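Local coordinates for protein deoxyhypusine hydroxylase (Homo sapiens, PDB 4D50) that hydroxylates the deoxyhypusine side chain of the translation factor eIF5A with a diiron centre and molecular oxygen, completing the synthesis of hypusine, at residues A[191-204]-A[217-230]. Sequence-based numbering, arbitrary orientation.
Sequences GGEEAALALAEGLH and VLGQLQHEAAVPQL
Leu-218 lies between Leu-199 and Leu-203, each of its methyls meeting a different part of segment 191-204. Leu-218 CD2 packs 3.6 Å from Leu-199 CB, the two side chains running antiparallel alongside one another, while Leu-218 CD1 meets Leu-203 CD1 tip to tip at 4.1 Å and also rests on Ala-200. Leu-221 has CG anti to its backbone N (chi1 -179°), and its branches part: CD1 reaches Gly-191 CA at 3.8 Å, CD2 the methyl of Ala-196. Gln-229, with the most surface buried here, sets its CB 4.0 Å from Ala-200 CB; the placement of its amide against His-204 is doubtful. Toward the other end, the ring of His-223 lies with one face under the start of helix 193-201, where Glu-193 CA makes a CH-pi contact 4.1 Å from the ring centroid. A nearly straight hydrogen bond of 3.0 Å from Ala-225 N to His-223 ND1, close to the ring plane, fixes that ring's rotation. The contact thus joins consecutive HEAT-like repeats, helix 193-201 packing on the end of helix 208-221, the link after it and the start of helix 227-235; Leu-199 and Val-217 continue onto helix 177-190, and Leu-230 onto helix 241-254.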
# COMPACT_ATOMS: atom_id res chain seq x y z
N GLY A 191 6.05 10.52 -14.99
CA GLY A 191 4.69 10.80 -15.42
C GLY A 191 4.46 10.80 -16.91
O GLY A 191 5.33 10.53 -17.70
N GLY A 192 3.24 11.17 -17.24
CA GLY A 192 2.70 11.23 -18.60
C GLY A 192 2.19 9.89 -19.10
O GLY A 192 2.24 8.83 -18.39
N GLU A 193 1.68 9.92 -20.34
CA GLU A 193 0.99 8.80 -20.94
C GLU A 193 1.94 7.70 -21.28
O GLU A 193 1.65 6.53 -21.00
CB GLU A 193 0.16 9.26 -22.17
CG GLU A 193 -0.27 8.16 -23.13
CD GLU A 193 -0.86 8.72 -24.42
OE1 GLU A 193 -2.01 9.11 -24.37
OE2 GLU A 193 -0.16 8.68 -25.46
N GLU A 194 3.13 8.00 -21.81
CA GLU A 194 4.07 6.96 -22.15
C GLU A 194 4.49 6.15 -20.89
O GLU A 194 4.59 4.93 -20.93
CB GLU A 194 5.34 7.55 -22.80
CG GLU A 194 6.18 6.53 -23.52
CD GLU A 194 7.65 6.96 -23.82
OE1 GLU A 194 8.04 8.11 -23.60
OE2 GLU A 194 8.42 6.09 -24.25
N ALA A 195 4.75 6.83 -19.80
CA ALA A 195 5.16 6.13 -18.56
C ALA A 195 3.98 5.32 -17.95
O ALA A 195 4.22 4.21 -17.51
CB ALA A 195 5.75 7.08 -17.54
N ALA A 196 2.77 5.86 -18.04
CA ALA A 196 1.52 5.17 -17.56
C ALA A 196 1.34 3.85 -18.26
O ALA A 196 1.09 2.82 -17.63
CB ALA A 196 0.32 6.05 -17.74
N LEU A 197 1.50 3.85 -19.59
CA LEU A 197 1.39 2.61 -20.33
C LEU A 197 2.54 1.67 -20.17
O LEU A 197 2.37 0.45 -20.31
CB LEU A 197 1.14 2.98 -21.81
CG LEU A 197 0.01 3.93 -22.12
CD1 LEU A 197 0.14 4.29 -23.59
CD2 LEU A 197 -1.33 3.26 -21.87
N ALA A 198 3.78 2.18 -19.99
CA ALA A 198 4.88 1.33 -19.69
C ALA A 198 4.64 0.58 -18.31
O ALA A 198 4.77 -0.60 -18.21
CB ALA A 198 6.15 2.11 -19.66
N LEU A 199 4.17 1.34 -17.33
CA LEU A 199 3.80 0.79 -16.03
C LEU A 199 2.75 -0.32 -16.24
O LEU A 199 2.88 -1.44 -15.71
CB LEU A 199 3.32 1.90 -15.11
CG LEU A 199 4.47 2.64 -14.43
CD1 LEU A 199 3.94 3.91 -13.81
CD2 LEU A 199 5.18 1.86 -13.31
N ALA A 200 1.76 -0.03 -17.09
CA ALA A 200 0.58 -0.90 -17.20
C ALA A 200 0.98 -2.24 -17.80
O ALA A 200 0.33 -3.22 -17.50
CB ALA A 200 -0.55 -0.27 -17.97
N GLU A 201 2.03 -2.26 -18.61
CA GLU A 201 2.61 -3.53 -19.12
C GLU A 201 3.05 -4.39 -17.98
O GLU A 201 3.04 -5.61 -18.09
CB GLU A 201 3.75 -3.31 -20.10
CG GLU A 201 3.34 -2.57 -21.37
CD GLU A 201 4.52 -2.35 -22.34
OE1 GLU A 201 5.14 -3.32 -22.76
OE2 GLU A 201 4.79 -1.21 -22.70
N GLY A 202 3.45 -3.80 -16.83
CA GLY A 202 3.80 -4.65 -15.72
C GLY A 202 2.66 -5.44 -15.10
O GLY A 202 2.89 -6.35 -14.30
N LEU A 203 1.42 -5.15 -15.47
CA LEU A 203 0.31 -5.92 -14.99
C LEU A 203 0.24 -7.31 -15.65
O LEU A 203 -0.54 -8.13 -15.23
CB LEU A 203 -1.04 -5.21 -15.20
CG LEU A 203 -1.15 -3.93 -14.40
CD1 LEU A 203 -2.30 -3.09 -14.90
CD2 LEU A 203 -1.26 -4.28 -12.97
N HIS A 204 1.15 -7.55 -16.56
CA HIS A 204 1.23 -8.85 -17.31
C HIS A 204 2.52 -9.62 -16.97
O HIS A 204 2.81 -10.66 -17.56
CB HIS A 204 1.10 -8.56 -18.79
CG HIS A 204 -0.22 -7.99 -19.14
ND1 HIS A 204 -0.42 -6.64 -19.34
CD2 HIS A 204 -1.43 -8.57 -19.17
CE1 HIS A 204 -1.72 -6.42 -19.53
NE2 HIS A 204 -2.35 -7.57 -19.42
N VAL A 217 1.08 2.13 -7.86
CA VAL A 217 1.71 3.30 -8.45
C VAL A 217 0.86 3.90 -9.59
O VAL A 217 0.82 5.13 -9.69
CB VAL A 217 3.12 3.09 -8.98
CG1 VAL A 217 4.07 2.56 -7.88
CG2 VAL A 217 3.17 2.13 -10.07
N LEU A 218 0.12 3.07 -10.30
CA LEU A 218 -0.85 3.56 -11.29
C LEU A 218 -1.96 4.38 -10.59
O LEU A 218 -2.39 5.43 -11.13
CB LEU A 218 -1.40 2.42 -12.17
CG LEU A 218 -0.44 1.91 -13.24
CD1 LEU A 218 -0.95 0.59 -13.84
CD2 LEU A 218 -0.03 2.96 -14.23
N GLY A 219 -2.41 3.97 -9.41
CA GLY A 219 -3.35 4.71 -8.63
C GLY A 219 -2.78 6.00 -8.10
O GLY A 219 -3.49 7.04 -7.94
N GLN A 220 -1.45 6.05 -7.88
CA GLN A 220 -0.81 7.29 -7.40
C GLN A 220 -0.65 8.24 -8.54
O GLN A 220 -0.99 9.46 -8.37
CB GLN A 220 0.58 6.99 -6.83
CG GLN A 220 0.59 6.28 -5.52
CD GLN A 220 2.03 6.28 -4.96
OE1 GLN A 220 2.96 5.75 -5.57
NE2 GLN A 220 2.18 6.93 -3.85
N LEU A 221 -0.16 7.74 -9.68
CA LEU A 221 0.06 8.53 -10.90
C LEU A 221 -1.30 9.06 -11.40
O LEU A 221 -1.41 10.22 -11.81
CB LEU A 221 0.64 7.68 -12.00
CG LEU A 221 0.97 8.35 -13.32
CD1 LEU A 221 1.84 9.62 -13.16
CD2 LEU A 221 1.66 7.36 -14.19
N GLN A 222 -2.33 8.25 -11.28
CA GLN A 222 -3.69 8.78 -11.55
C GLN A 222 -3.85 9.23 -13.00
O GLN A 222 -4.71 10.10 -13.29
CB GLN A 222 -4.06 9.94 -10.56
CG GLN A 222 -5.01 9.53 -9.48
CD GLN A 222 -5.60 10.70 -8.70
OE1 GLN A 222 -5.43 10.82 -7.51
NE2 GLN A 222 -6.32 11.58 -9.40
N HIS A 223 -3.07 8.67 -13.93
CA HIS A 223 -3.18 9.03 -15.31
C HIS A 223 -4.21 8.11 -15.98
O HIS A 223 -4.14 6.87 -15.88
CB HIS A 223 -1.90 8.89 -16.07
CG HIS A 223 -1.91 9.61 -17.38
ND1 HIS A 223 -2.62 9.18 -18.48
CD2 HIS A 223 -1.34 10.78 -17.74
CE1 HIS A 223 -2.47 10.02 -19.48
NE2 HIS A 223 -1.69 11.01 -19.07
N GLU A 224 -5.15 8.74 -16.66
CA GLU A 224 -6.31 8.05 -17.20
C GLU A 224 -5.98 7.02 -18.32
O GLU A 224 -6.81 6.16 -18.63
CB GLU A 224 -7.27 9.15 -17.74
CG GLU A 224 -8.75 8.82 -17.73
CD GLU A 224 -9.61 10.03 -18.14
OE1 GLU A 224 -9.27 11.19 -17.78
OE2 GLU A 224 -10.65 9.80 -18.83
N ALA A 225 -4.80 7.12 -18.94
CA ALA A 225 -4.38 6.20 -20.03
C ALA A 225 -4.30 4.77 -19.52
O ALA A 225 -4.40 3.85 -20.32
CB ALA A 225 -3.04 6.59 -20.65
N ALA A 226 -4.15 4.62 -18.19
CA ALA A 226 -4.02 3.29 -17.55
C ALA A 226 -5.34 2.65 -17.16
O ALA A 226 -5.33 1.47 -16.86
CB ALA A 226 -3.19 3.38 -16.28
N VAL A 227 -6.44 3.39 -17.28
CA VAL A 227 -7.76 2.91 -16.82
C VAL A 227 -8.18 1.57 -17.46
O VAL A 227 -8.58 0.69 -16.75
CB VAL A 227 -8.85 3.99 -16.93
CG1 VAL A 227 -10.27 3.42 -16.78
CG2 VAL A 227 -8.60 5.08 -15.91
N PRO A 228 -8.13 1.45 -18.82
CA PRO A 228 -8.52 0.24 -19.46
C PRO A 228 -7.79 -0.94 -18.93
O PRO A 228 -8.41 -1.95 -18.70
CB PRO A 228 -8.20 0.50 -20.95
CG PRO A 228 -8.24 1.97 -21.10
CD PRO A 228 -7.86 2.54 -19.77
N GLN A 229 -6.47 -0.84 -18.74
CA GLN A 229 -5.70 -1.95 -18.23
C GLN A 229 -6.00 -2.24 -16.79
O GLN A 229 -6.03 -3.40 -16.40
CB GLN A 229 -4.22 -1.68 -18.51
CG GLN A 229 -3.90 -1.88 -20.01
CD GLN A 229 -3.66 -3.35 -20.31
OE1 GLN A 229 -2.83 -4.00 -19.67
NE2 GLN A 229 -4.38 -3.89 -21.29
N LEU A 230 -6.21 -1.20 -15.99
CA LEU A 230 -6.60 -1.39 -14.56
C LEU A 230 -7.95 -2.05 -14.42
O LEU A 230 -8.11 -3.01 -13.65
CB LEU A 230 -6.65 -0.08 -13.86
CG LEU A 230 -5.27 0.57 -13.52
CD1 LEU A 230 -5.47 2.01 -13.08
CD2 LEU A 230 -4.54 -0.21 -12.47